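PDB 3LL7: putative methyltransferase from Porphyromonas gingivalis, which probably transfers methyl groups to a substrate that has not been identified. Local coordinates for residues Y166-P171 and S204-L209; Y182-C187 and W216-S221; V225-V230 and L241-L246; P257-N262 and P271-M276. All blocks are in the same frame, centred on the assembly; numbering follows the deposited sequence.

Interaction 1. Residues Y166-P171 and S204-L209; sequences YIYVDP and SILAKL
I167 to V169 lie beside I205 to A207 as neighbouring parallel strands, zipped by a ladder that starts with I167 N to S204 O (3.0 Å) and ends with K208 N to V169 O (2.9 Å). On the face bearing I167 and I205, the CG1 branch of V169 is the bump. Placed between the backbone N and the carbonyl carbon (chi1 60°), it settles into the shallow hollow over A207, 3.8 Å from A207 CB, with I205 CG2 bounding it 4.2 Å away. The other face carries Y168, whose ring leans over the partner strand: CD1 meets L206 CD2 at 3.9 Å, while OH lies against the aliphatic run of K208, 3.3 Å from K208 CD, and is hydrogen-bonded to D107. K208 then runs alongside D170, and its NZ reaches D170 OD2 from above the carboxylate plane in a 3.1 Å salt bridge; NZ also bonds S79. Helix 191-198 packs on I167, V169, I205 and L209, strand 96-99 flanks Y166 and Y168, and strand 236-244 lies beyond 204-209, placing this parallel pair mid-sheet in a Rossmann-like methyltransferase core.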
loop_
_atom_site.group_PDB
_atom_site.type_symbol
_atom_site.label_atom_id
_atom_site.label_comp_id
_atom_site.label_asym_id
_atom_site.label_seq_id
_atom_site.Cartn_x
_atom_site.Cartn_y
_atom_site.Cartn_z
ATOM N N TYR A 166 19.452 6.496 -7.123
ATOM C CA TYR A 166 18.594 5.892 -6.098
ATOM C C TYR A 166 18.856 4.422 -5.818
ATOM O O TYR A 166 19.127 3.632 -6.729
ATOM C CB TYR A 166 17.123 6.063 -6.452
ATOM C CG TYR A 166 16.753 7.417 -6.969
ATOM C CD1 TYR A 166 16.329 8.424 -6.100
ATOM C CD2 TYR A 166 16.813 7.696 -8.337
ATOM C CE1 TYR A 166 15.984 9.696 -6.585
ATOM C CE2 TYR A 166 16.455 8.949 -8.828
ATOM C CZ TYR A 166 16.045 9.939 -7.947
ATOM O OH TYR A 166 15.683 11.164 -8.452
ATOM N N ILE A 167 18.806 4.077 -4.538
ATOM C CA ILE A 167 18.855 2.694 -4.101
ATOM C C ILE A 167 17.513 2.371 -3.437
ATOM O O ILE A 167 17.116 3.019 -2.453
ATOM C CB ILE A 167 20.045 2.414 -3.140
ATOM C CG1 ILE A 167 21.375 2.556 -3.898
ATOM C CG2 ILE A 167 19.948 1.023 -2.549
ATOM C CD1 ILE A 167 22.604 2.527 -3.027
ATOM N N TYR A 168 16.830 1.377 -3.992
ATOM C CA TYR A 168 15.516 0.959 -3.511
ATOM C C TYR A 168 15.618 -0.380 -2.763
ATOM O O TYR A 168 16.334 -1.294 -3.200
ATOM C CB TYR A 168 14.546 0.870 -4.693
ATOM C CG TYR A 168 13.188 0.365 -4.311
ATOM C CD1 TYR A 168 12.291 1.172 -3.606
ATOM C CD2 TYR A 168 12.808 -0.945 -4.619
ATOM C CE1 TYR A 168 11.011 0.675 -3.248
ATOM C CE2 TYR A 168 11.575 -1.441 -4.254
ATOM C CZ TYR A 168 10.688 -0.633 -3.563
ATOM O OH TYR A 168 9.460 -1.138 -3.223
ATOM N N VAL A 169 14.934 -0.476 -1.624
ATOM C CA VAL A 169 14.932 -1.689 -0.830
ATOM C C VAL A 169 13.531 -1.967 -0.266
ATOM O O VAL A 169 12.847 -1.067 0.216
ATOM C CB VAL A 169 16.049 -1.635 0.275
ATOM C CG1 VAL A 169 15.850 -0.439 1.234
ATOM C CG2 VAL A 169 16.227 -2.985 1.009
ATOM N N ASP A 170 13.125 -3.224 -0.329
ATOM C CA ASP A 170 11.834 -3.666 0.220
ATOM C C ASP A 170 12.130 -4.864 1.120
ATOM O O ASP A 170 12.109 -6.007 0.661
ATOM C CB ASP A 170 10.886 -4.010 -0.956
ATOM C CG ASP A 170 9.567 -4.645 -0.517
ATOM O OD1 ASP A 170 9.237 -4.613 0.687
ATOM O OD2 ASP A 170 8.863 -5.205 -1.401
ATOM N N PRO A 171 12.431 -4.600 2.412
ATOM C CA PRO A 171 12.899 -5.675 3.291
ATOM C C PRO A 171 11.805 -6.676 3.647
ATOM O O PRO A 171 10.611 -6.374 3.521
ATOM C CB PRO A 171 13.401 -4.940 4.550
ATOM C CG PRO A 171 12.906 -3.548 4.455
ATOM C CD PRO A 171 12.625 -3.262 3.006
ATOM N N SER A 204 19.670 9.230 -2.969
ATOM C CA SER A 204 18.748 8.799 -1.924
ATOM C C SER A 204 18.581 7.288 -1.854
ATOM O O SER A 204 18.760 6.594 -2.856
ATOM C CB SER A 204 17.362 9.401 -2.156
ATOM O OG SER A 204 17.365 10.789 -1.872
ATOM N N ILE A 205 18.243 6.795 -0.666
ATOM C CA ILE A 205 17.703 5.448 -0.513
ATOM C C ILE A 205 16.197 5.566 -0.291
ATOM O O ILE A 205 15.759 6.386 0.534
ATOM C CB ILE A 205 18.286 4.706 0.696
ATOM C CG1 ILE A 205 19.784 4.387 0.471
ATOM C CG2 ILE A 205 17.519 3.403 0.953
ATOM C CD1 ILE A 205 20.479 3.925 1.730
ATOM N N LEU A 206 15.438 4.733 -1.002
ATOM C CA LEU A 206 13.960 4.673 -0.857
ATOM C C LEU A 206 13.635 3.276 -0.332
ATOM O O LEU A 206 13.985 2.279 -0.985
ATOM C CB LEU A 206 13.278 4.891 -2.209
ATOM C CG LEU A 206 11.734 4.943 -2.206
ATOM C CD1 LEU A 206 11.200 6.134 -1.360
ATOM C CD2 LEU A 206 11.163 4.955 -3.629
ATOM N N ALA A 207 13.049 3.205 0.858
ATOM C CA ALA A 207 12.714 1.935 1.489
ATOM C C ALA A 207 11.210 1.798 1.565
ATOM O O ALA A 207 10.515 2.735 1.989
ATOM C CB ALA A 207 13.307 1.856 2.885
ATOM N N LYS A 208 10.717 0.640 1.137
ATOM C CA LYS A 208 9.298 0.335 1.241
ATOM C C LYS A 208 9.099 -0.532 2.453
ATOM O O LYS A 208 9.696 -1.605 2.559
ATOM C CB LYS A 208 8.820 -0.429 0.004
ATOM C CG LYS A 208 7.362 -0.902 0.139
ATOM C CD LYS A 208 7.053 -1.844 -1.032
ATOM C CE LYS A 208 6.250 -3.028 -0.615
ATOM N NZ LYS A 208 6.091 -3.933 -1.791
ATOM N N LEU A 209 8.244 -0.079 3.364
ATOM C CA LEU A 209 8.064 -0.747 4.646
ATOM C C LEU A 209 6.642 -1.243 4.817
ATOM O O LEU A 209 5.707 -0.705 4.218
ATOM C CB LEU A 209 8.414 0.204 5.785
ATOM C CG LEU A 209 9.811 0.821 5.788
ATOM C CD1 LEU A 209 9.893 1.880 6.890
ATOM C CD2 LEU A 209 10.876 -0.250 5.986
HETATM O O HOH W 1 9.093 -4.048 3.615
#

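Interaction 2. Residues Y182-C187 and W216-S221; sequences YAIADC and WDTLQS
I184 points at the helix between D217, T218 and S221, and its side chain makes nearly all of this small contact. Its backbone N starts the grip with a weak hydrogen bond to D217 OD2 (3.3 Å). CB is 3.5 Å from the same oxygen, D217 OD2, and there the side chain forks. The CG2 branch is directed to the last turn of the helix: S221 OG and S221 CB are each 3.3 Å from I184 CG2, the carbon pair tighter than normal van der Waals contact. CG1 takes the other course, roughly anti to the backbone N (chi1 -151°), and carries CD1 to T218, whose OG1 is 4.0 Å from I184 CD1 and whose side chain it crosses at about a right angle. CD1 also reaches L209. The polar groups round the methyls are tied down: S221 OG donates to D217 O at 2.6 Å, T218 OG1 bonds D214 O, and the turn carrying I184 is braced by A183 N to D186 OD2 (3.0 Å). Helix 215-221 forms the connection in a beta-alpha-beta crossover between parallel strands 204-209 and 225-233, so a 3-10 turn from the loop after strand 166-173 here packs against a crossover helix of a Rossmann-like methyltransferase sheet.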
loop_
_atom_site.group_PDB
_atom_site.type_symbol
_atom_site.label_atom_id
_atom_site.label_comp_id
_atom_site.label_asym_id
_atom_site.label_seq_id
_atom_site.Cartn_x
_atom_site.Cartn_y
_atom_site.Cartn_z
ATOM N N TYR A 182 5.687 -5.822 14.364
ATOM C CA TYR A 182 6.696 -5.640 13.317
ATOM C C TYR A 182 7.478 -4.347 13.578
ATOM O O TYR A 182 6.956 -3.243 13.420
ATOM C CB TYR A 182 6.055 -5.645 11.915
ATOM C CG TYR A 182 7.029 -5.805 10.738
ATOM C CD1 TYR A 182 8.417 -5.621 10.895
ATOM C CD2 TYR A 182 6.557 -6.109 9.449
ATOM C CE1 TYR A 182 9.309 -5.746 9.802
ATOM C CE2 TYR A 182 7.440 -6.237 8.353
ATOM C CZ TYR A 182 8.808 -6.053 8.541
ATOM O OH TYR A 182 9.675 -6.178 7.473
ATOM N N ALA A 183 8.732 -4.510 13.994
ATOM C CA ALA A 183 9.617 -3.393 14.314
ATOM C C ALA A 183 10.701 -3.209 13.257
ATOM O O ALA A 183 11.076 -4.156 12.556
ATOM C CB ALA A 183 10.252 -3.594 15.692
ATOM N N ILE A 184 11.200 -1.978 13.162
ATOM C CA ILE A 184 12.306 -1.616 12.277
ATOM C C ILE A 184 13.559 -2.480 12.501
ATOM O O ILE A 184 14.344 -2.696 11.573
ATOM C CB ILE A 184 12.652 -0.109 12.449
ATOM C CG1 ILE A 184 13.236 0.483 11.160
ATOM C CG2 ILE A 184 13.546 0.107 13.690
ATOM C CD1 ILE A 184 12.189 0.661 10.031
ATOM N N ALA A 185 13.728 -2.975 13.729
ATOM C CA ALA A 185 14.832 -3.872 14.081
ATOM C C ALA A 185 14.712 -5.235 13.395
ATOM O O ALA A 185 15.702 -5.938 13.249
ATOM C CB ALA A 185 14.926 -4.039 15.608
ATOM N N ASP A 186 13.499 -5.581 12.956
ATOM C CA ASP A 186 13.217 -6.896 12.362
ATOM C C ASP A 186 13.443 -6.947 10.850
ATOM O O ASP A 186 13.306 -8.014 10.244
ATOM C CB ASP A 186 11.779 -7.332 12.668
ATOM C CG ASP A 186 11.462 -7.327 14.152
ATOM O OD1 ASP A 186 12.347 -7.683 14.961
ATOM O OD2 ASP A 186 10.320 -6.957 14.502
ATOM N N CYS A 187 13.786 -5.806 10.253
ATOM C CA CYS A 187 13.964 -5.714 8.798
ATOM C C CYS A 187 15.129 -6.551 8.283
ATOM O O CYS A 187 16.233 -6.514 8.831
ATOM C CB CYS A 187 14.110 -4.259 8.348
ATOM S SG CYS A 187 12.535 -3.368 8.339
ATOM N N TRP A 216 6.450 6.285 14.393
ATOM C CA TRP A 216 7.345 6.960 15.308
ATOM C C TRP A 216 8.593 6.103 15.523
ATOM O O TRP A 216 9.709 6.618 15.480
ATOM C CB TRP A 216 6.632 7.343 16.620
ATOM C CG TRP A 216 7.421 8.286 17.487
ATOM C CD1 TRP A 216 7.780 8.086 18.791
ATOM C CD2 TRP A 216 7.963 9.564 17.115
ATOM N NE1 TRP A 216 8.508 9.158 19.256
ATOM C CE2 TRP A 216 8.637 10.077 18.247
ATOM C CE3 TRP A 216 7.949 10.324 15.937
ATOM C CZ2 TRP A 216 9.288 11.316 18.237
ATOM C CZ3 TRP A 216 8.601 11.557 15.930
ATOM C CH2 TRP A 216 9.257 12.039 17.072
ATOM N N ASP A 217 8.412 4.790 15.669
ATOM C CA ASP A 217 9.550 3.865 15.764
ATOM C C ASP A 217 10.474 4.031 14.560
ATOM O O ASP A 217 11.692 4.127 14.717
ATOM C CB ASP A 217 9.084 2.407 15.852
ATOM C CG ASP A 217 10.251 1.416 16.047
ATOM O OD1 ASP A 217 10.843 1.411 17.147
ATOM O OD2 ASP A 217 10.566 0.636 15.115
ATOM N N THR A 218 9.888 4.068 13.361
ATOM C CA THR A 218 10.656 4.291 12.152
ATOM C C THR A 218 11.444 5.596 12.210
ATOM O O THR A 218 12.642 5.602 11.922
ATOM C CB THR A 218 9.766 4.298 10.886
ATOM O OG1 THR A 218 9.072 3.049 10.778
ATOM C CG2 THR A 218 10.606 4.528 9.613
ATOM N N LEU A 219 10.762 6.693 12.550
ATOM C CA LEU A 219 11.380 8.023 12.546
ATOM C C LEU A 219 12.449 8.173 13.631
ATOM O O LEU A 219 13.398 8.941 13.460
ATOM C CB LEU A 219 10.324 9.139 12.645
ATOM C CG LEU A 219 9.423 9.356 11.412
ATOM C CD1 LEU A 219 8.361 10.418 11.683
ATOM C CD2 LEU A 219 10.227 9.723 10.157
ATOM N N GLN A 220 12.291 7.447 14.737
ATOM C CA GLN A 220 13.297 7.440 15.804
ATOM C C GLN A 220 14.508 6.571 15.460
ATOM O O GLN A 220 15.598 6.815 15.963
ATOM C CB GLN A 220 12.694 6.980 17.136
ATOM C CG GLN A 220 11.736 7.973 17.776
ATOM C CD GLN A 220 11.370 7.589 19.202
ATOM O OE1 GLN A 220 10.790 6.528 19.445
ATOM N NE2 GLN A 220 11.706 8.453 20.153
ATOM N N SER A 221 14.319 5.570 14.602
ATOM C CA SER A 221 15.366 4.553 14.360
ATOM C C SER A 221 16.239 4.767 13.136
ATOM O O SER A 221 17.358 4.263 13.073
ATOM C CB SER A 221 14.766 3.153 14.270
ATOM O OG SER A 221 13.924 2.891 15.369
#

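Interaction 3. Residues V225-V230 and L241-L246; sequences VQELHV and LVRMSL
V225 to H229 and L241 to M244 are the two arms of an antiparallel beta hairpin within the large mixed sheet, interrupted by a beta bulge. H229 and L241 form a hydrogen-bonded pair joined in both directions, with H229 N to L241 O at 2.7 Å, and R243 N reaches E227 O. Beyond that the register slips by one: Q226 N donates to R243 O almost straight (2.7 Å, 177°), and V225 faces M244. On the face of V225 and L228, V242 wedges between the two, its CG1 3.7 Å from V225 CG1 and its CG2 3.9 Å from L228 CG. The other face carries the polar cluster E227, R243 and H229, beside L241. E227 turns CG back over its own backbone (chi1 54°) and then extends, which brings OE2 to R243. R243 NE donates in the guanidinium plane to the anti lone pair of E227 OE2 (2.8 Å), with the carboxylate and guanidinium planes nearly perpendicular, while Q226 CB sits over one guanidinium face. E227 OE1 accepts H229 NE2 at 2.8 Å from above the carboxylate plane. R243 NH2 also bonds E248 and S204, and H229 ND1 bonds Y86. OE1 is thus held by H229 and OE2 by R243 NE and, weakly, NH1, which probably fixes the tilt of the carboxylate; the R243 charge, shared between E227 and E248, is probably well balanced.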
loop_
_atom_site.group_PDB
_atom_site.type_symbol
_atom_site.label_atom_id
_atom_site.label_comp_id
_atom_site.label_asym_id
_atom_site.label_seq_id
_atom_site.Cartn_x
_atom_site.Cartn_y
_atom_site.Cartn_z
ATOM N N VAL A 225 16.493 10.539 7.366
ATOM C CA VAL A 225 15.164 10.485 6.741
ATOM C C VAL A 225 14.745 11.889 6.314
ATOM O O VAL A 225 14.852 12.833 7.091
ATOM C CB VAL A 225 14.122 9.882 7.703
ATOM C CG1 VAL A 225 12.702 10.009 7.123
ATOM C CG2 VAL A 225 14.430 8.419 7.959
ATOM N N GLN A 226 14.274 12.012 5.075
ATOM C CA GLN A 226 13.844 13.293 4.522
ATOM C C GLN A 226 12.331 13.435 4.402
ATOM O O GLN A 226 11.815 14.542 4.419
ATOM C CB GLN A 226 14.462 13.504 3.146
ATOM C CG GLN A 226 15.997 13.639 3.199
ATOM C CD GLN A 226 16.457 14.824 4.025
ATOM O OE1 GLN A 226 15.952 15.945 3.880
ATOM N NE2 GLN A 226 17.426 14.583 4.907
ATOM N N GLU A 227 11.644 12.310 4.237
ATOM C CA GLU A 227 10.178 12.280 4.108
ATOM C C GLU A 227 9.674 10.866 4.353
ATOM O O GLU A 227 10.382 9.901 4.065
ATOM C CB GLU A 227 9.707 12.800 2.731
ATOM C CG GLU A 227 10.346 12.112 1.504
ATOM C CD GLU A 227 9.921 12.743 0.172
ATOM O OE1 GLU A 227 8.798 13.255 0.055
ATOM O OE2 GLU A 227 10.731 12.743 -0.772
ATOM N N LEU A 228 8.441 10.734 4.855
ATOM C CA LEU A 228 7.814 9.429 5.040
ATOM C C LEU A 228 6.403 9.520 4.434
ATOM O O LEU A 228 5.659 10.451 4.722
ATOM C CB LEU A 228 7.782 9.074 6.547
ATOM C CG LEU A 228 7.282 7.679 6.943
ATOM C CD1 LEU A 228 7.810 7.234 8.288
ATOM C CD2 LEU A 228 5.701 7.641 6.944
ATOM N N HIS A 229 6.051 8.573 3.573
ATOM C CA HIS A 229 4.752 8.613 2.912
ATOM C C HIS A 229 3.925 7.428 3.405
ATOM O O HIS A 229 4.425 6.284 3.416
ATOM C CB HIS A 229 4.922 8.488 1.398
ATOM C CG HIS A 229 5.531 9.699 0.755
ATOM N ND1 HIS A 229 5.018 10.259 -0.391
ATOM C CD2 HIS A 229 6.601 10.455 1.099
ATOM C CE1 HIS A 229 5.743 11.311 -0.727
ATOM N NE2 HIS A 229 6.709 11.452 0.164
ATOM N N VAL A 230 2.676 7.687 3.791
ATOM C CA VAL A 230 1.758 6.611 4.166
ATOM C C VAL A 230 0.814 6.446 2.997
ATOM O O VAL A 230 0.073 7.394 2.648
ATOM C CB VAL A 230 0.956 6.950 5.452
ATOM C CG1 VAL A 230 -0.037 5.818 5.777
ATOM C CG2 VAL A 230 1.924 7.218 6.602
ATOM N N LEU A 241 6.593 4.543 2.758
ATOM C CA LEU A 241 7.786 4.742 1.958
ATOM C C LEU A 241 8.607 5.771 2.672
ATOM O O LEU A 241 8.086 6.810 3.097
ATOM C CB LEU A 241 7.400 5.245 0.581
ATOM C CG LEU A 241 6.676 4.257 -0.304
ATOM C CD1 LEU A 241 6.088 4.977 -1.512
ATOM C CD2 LEU A 241 7.669 3.180 -0.774
ATOM N N VAL A 242 9.887 5.472 2.855
ATOM C CA VAL A 242 10.767 6.415 3.526
ATOM C C VAL A 242 11.907 6.752 2.582
ATOM O O VAL A 242 12.449 5.858 1.938
ATOM C CB VAL A 242 11.334 5.785 4.794
ATOM C CG1 VAL A 242 12.206 6.767 5.494
ATOM C CG2 VAL A 242 10.208 5.346 5.734
ATOM N N ARG A 243 12.238 8.036 2.453
ATOM C CA ARG A 243 13.415 8.413 1.678
ATOM C C ARG A 243 14.482 8.965 2.597
ATOM O O ARG A 243 14.182 9.818 3.446
ATOM C CB ARG A 243 13.062 9.429 0.600
ATOM C CG ARG A 243 14.269 9.799 -0.309
ATOM C CD ARG A 243 13.829 10.703 -1.442
ATOM N NE ARG A 243 13.414 12.023 -0.965
ATOM C CZ ARG A 243 14.266 13.011 -0.674
ATOM N NH1 ARG A 243 13.806 14.195 -0.263
ATOM N NH2 ARG A 243 15.584 12.835 -0.797
HETATM N N MSE A 244 15.713 8.455 2.440
HETATM C CA MSE A 244 16.886 8.903 3.206
HETATM C C MSE A 244 17.932 9.476 2.274
HETATM O O MSE A 244 18.074 9.024 1.141
HETATM C CB MSE A 244 17.541 7.753 3.974
HETATM C CG MSE A 244 16.818 7.395 5.236
HETATM SE SE MSE A 244 17.150 5.567 5.731
HETATM C CE MSE A 244 16.132 4.833 4.253
ATOM N N SER A 245 18.673 10.471 2.749
ATOM C CA SER A 245 19.665 11.104 1.919
ATOM C C SER A 245 20.664 11.842 2.801
ATOM O O SER A 245 20.257 12.606 3.686
ATOM C CB SER A 245 18.986 12.062 0.934
ATOM O OG SER A 245 19.931 12.668 0.063
ATOM N N LEU A 246 21.952 11.555 2.593
ATOM C CA LEU A 246 23.077 12.310 3.216
ATOM C C LEU A 246 23.266 13.649 2.511
ATOM O O LEU A 246 24.004 14.535 2.973
ATOM C CB LEU A 246 24.381 11.526 3.081
ATOM C CG LEU A 246 24.793 10.372 4.003
ATOM C CD1 LEU A 246 26.183 9.870 3.587
ATOM C CD2 LEU A 246 24.818 10.769 5.461
#

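Interaction 4. Residues P257-N262 and P271-M276; sequences PIHAIN and PFIFTM. With FMT (formic acid), chain E; FMT (formic acid), chain I.
F274 O receives I258 N in a nearly straight 2.8 Å hydrogen bond, and P257 CA adds a CA-H...O contact to the same oxygen. F274 N returns to I258 O, and the A260-F272 pair repeats the double link with A260 N to F272 O, also 2.8 Å. The two faces of this antiparallel hairpin differ. On one, the first torsion of F274 (chi1 74°) brings its ring back over the partner strand; CE2 comes 3.6 Å from I258 CG2. The other branch of I258 ends in CD1, which packs against the selenomethionine M276, 3.8 Å from its CG. On the opposite face, I273 runs alongside H259 and lays CG1 over the imidazole as a CH-pi contact, 3.9 Å from the ring centroid, while I273 CD1 is 3.5 Å from H259 NE2. The other face of that imidazole stacks on H229, so the ring lies between an aliphatic chain and a second histidine. Two formates, probably from the crystallisation liquor, bind at N262, one on backbone N (3.1 Å to O2 of FMT E), the other on ND2. Helices 299-304 and 307-314 pack on F272 and F274, T275 N-caps helix 276-281, and strand 225-233 runs parallel to 258-263 on the side away from 272-274.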
loop_
_atom_site.group_PDB
_atom_site.type_symbol
_atom_site.label_atom_id
_atom_site.label_comp_id
_atom_site.label_asym_id
_atom_site.label_seq_id
_atom_site.Cartn_x
_atom_site.Cartn_y
_atom_site.Cartn_z
ATOM N N PRO A 257 8.686 15.579 7.269
ATOM C CA PRO A 257 7.396 15.649 6.574
ATOM C C PRO A 257 6.770 14.265 6.353
ATOM O O PRO A 257 7.394 13.388 5.750
ATOM C CB PRO A 257 7.757 16.253 5.206
ATOM C CG PRO A 257 9.052 16.983 5.433
ATOM C CD PRO A 257 9.771 16.180 6.471
ATOM N N ILE A 258 5.546 14.096 6.842
ATOM C CA ILE A 258 4.753 12.887 6.646
ATOM C C ILE A 258 3.689 13.187 5.609
ATOM O O ILE A 258 2.893 14.135 5.776
ATOM C CB ILE A 258 4.103 12.434 7.965
ATOM C CG1 ILE A 258 5.202 12.200 9.037
ATOM C CG2 ILE A 258 3.289 11.164 7.779
ATOM C CD1 ILE A 258 4.647 12.143 10.454
ATOM N N HIS A 259 3.651 12.364 4.557
ATOM C CA HIS A 259 2.641 12.491 3.512
ATOM C C HIS A 259 1.603 11.386 3.651
ATOM O O HIS A 259 1.956 10.188 3.580
ATOM C CB HIS A 259 3.278 12.312 2.129
ATOM C CG HIS A 259 4.239 13.388 1.746
ATOM N ND1 HIS A 259 5.271 13.810 2.558
ATOM C CD2 HIS A 259 4.322 14.123 0.613
ATOM C CE1 HIS A 259 5.953 14.759 1.936
ATOM N NE2 HIS A 259 5.396 14.962 0.756
ATOM N N ALA A 260 0.332 11.766 3.793
ATOM C CA ALA A 260 -0.730 10.770 3.885
ATOM C C ALA A 260 -1.490 10.843 2.601
ATOM O O ALA A 260 -2.010 11.913 2.237
ATOM C CB ALA A 260 -1.651 11.051 5.112
ATOM N N ILE A 261 -1.538 9.729 1.874
ATOM C CA ILE A 261 -2.192 9.799 0.577
ATOM C C ILE A 261 -3.081 8.605 0.324
ATOM O O ILE A 261 -2.730 7.484 0.667
ATOM C CB ILE A 261 -1.209 10.034 -0.558
ATOM C CG1 ILE A 261 -1.979 10.525 -1.832
ATOM C CG2 ILE A 261 -0.350 8.813 -0.774
ATOM C CD1 ILE A 261 -1.125 11.365 -2.798
ATOM N N ASN A 262 -4.236 8.867 -0.266
ATOM C CA ASN A 262 -5.179 7.817 -0.554
ATOM C C ASN A 262 -5.322 7.780 -2.052
ATOM O O ASN A 262 -5.987 8.635 -2.608
ATOM C CB ASN A 262 -6.541 8.112 0.124
ATOM C CG ASN A 262 -7.521 6.970 0.003
ATOM O OD1 ASN A 262 -7.140 5.806 0.075
ATOM N ND2 ASN A 262 -8.817 7.297 -0.175
ATOM N N PRO A 271 -1.444 15.073 -1.614
ATOM C CA PRO A 271 -1.179 14.475 -0.290
ATOM C C PRO A 271 -1.582 15.414 0.844
ATOM O O PRO A 271 -1.588 16.635 0.654
ATOM C CB PRO A 271 0.336 14.332 -0.277
ATOM C CG PRO A 271 0.842 15.461 -1.164
ATOM C CD PRO A 271 -0.210 15.552 -2.271
ATOM N N PHE A 272 -1.904 14.851 2.003
ATOM C CA PHE A 272 -1.968 15.642 3.234
ATOM C C PHE A 272 -0.574 15.594 3.853
ATOM O O PHE A 272 -0.093 14.518 4.229
ATOM C CB PHE A 272 -2.996 15.020 4.180
ATOM C CG PHE A 272 -3.323 15.877 5.355
ATOM C CD1 PHE A 272 -4.443 16.709 5.320
ATOM C CD2 PHE A 272 -2.493 15.889 6.469
ATOM C CE1 PHE A 272 -4.752 17.540 6.379
ATOM C CE2 PHE A 272 -2.799 16.731 7.567
ATOM C CZ PHE A 272 -3.934 17.559 7.510
ATOM N N ILE A 273 0.108 16.728 3.924
ATOM C CA ILE A 273 1.472 16.727 4.451
ATOM C C ILE A 273 1.501 17.444 5.800
ATOM O O ILE A 273 0.949 18.546 5.936
ATOM C CB ILE A 273 2.424 17.439 3.490
ATOM C CG1 ILE A 273 2.301 16.865 2.055
ATOM C CG2 ILE A 273 3.885 17.406 3.999
ATOM C CD1 ILE A 273 3.177 17.647 1.047
ATOM N N PHE A 274 2.132 16.817 6.789
ATOM C CA PHE A 274 2.238 17.420 8.120
ATOM C C PHE A 274 3.492 16.878 8.824
ATOM O O PHE A 274 4.252 16.101 8.235
ATOM C CB PHE A 274 0.951 17.133 8.958
ATOM C CG PHE A 274 0.851 15.711 9.457
ATOM C CD1 PHE A 274 0.924 15.445 10.833
ATOM C CD2 PHE A 274 0.688 14.623 8.558
ATOM C CE1 PHE A 274 0.849 14.122 11.303
ATOM C CE2 PHE A 274 0.635 13.312 9.036
ATOM C CZ PHE A 274 0.724 13.072 10.425
ATOM N N THR A 275 3.702 17.286 10.077
ATOM C CA THR A 275 4.805 16.772 10.892
ATOM C C THR A 275 4.287 16.418 12.268
ATOM O O THR A 275 3.255 16.941 12.709
ATOM C CB THR A 275 5.917 17.826 11.087
ATOM O OG1 THR A 275 5.388 18.960 11.789
ATOM C CG2 THR A 275 6.487 18.261 9.751
HETATM N N MSE A 276 4.991 15.531 12.957
HETATM C CA MSE A 276 4.583 15.129 14.283
HETATM C C MSE A 276 4.619 16.332 15.228
HETATM O O MSE A 276 3.779 16.428 16.138
HETATM C CB MSE A 276 5.469 14.009 14.825
HETATM C CG MSE A 276 5.145 12.643 14.215
HETATM SE SE MSE A 276 3.214 12.255 14.152
HETATM C CE MSE A 276 2.679 12.332 16.008
HETATM C C FMT E . -5.600 12.389 0.637
HETATM O O1 FMT E . -4.924 12.778 1.611
HETATM O O2 FMT E . -5.172 11.810 -0.378
HETATM C C FMT I . -9.651 10.588 -0.554
HETATM O O1 FMT I . -9.438 11.751 -0.212
HETATM O O2 FMT I . -10.282 9.799 0.142
#

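Interactions 1, 3 and 4 step across one mixed sheet. The centres of interactions 1 and 3 are about 9 Å apart, those of interactions 3 and 4 about 12 Å, and those of interactions 1 and 4 about 19 Å. Strand 204-209 borders strand 236-244, and strand 225-233 borders 258-263. Interaction 2 lies off the sheet, against L209, V225 and L228, and its segments alternate along the chain with those of interaction 1; the other contacts follow in series. The order 144-149, 117-122, 96-99, 166-173, 204-209, 236-244, 225-233, with 236-244 antiparallel to its neighbours, matches the class I methyltransferase core. Interaction 4 adds a hairpin beyond that core, bordering the helices at 299-314.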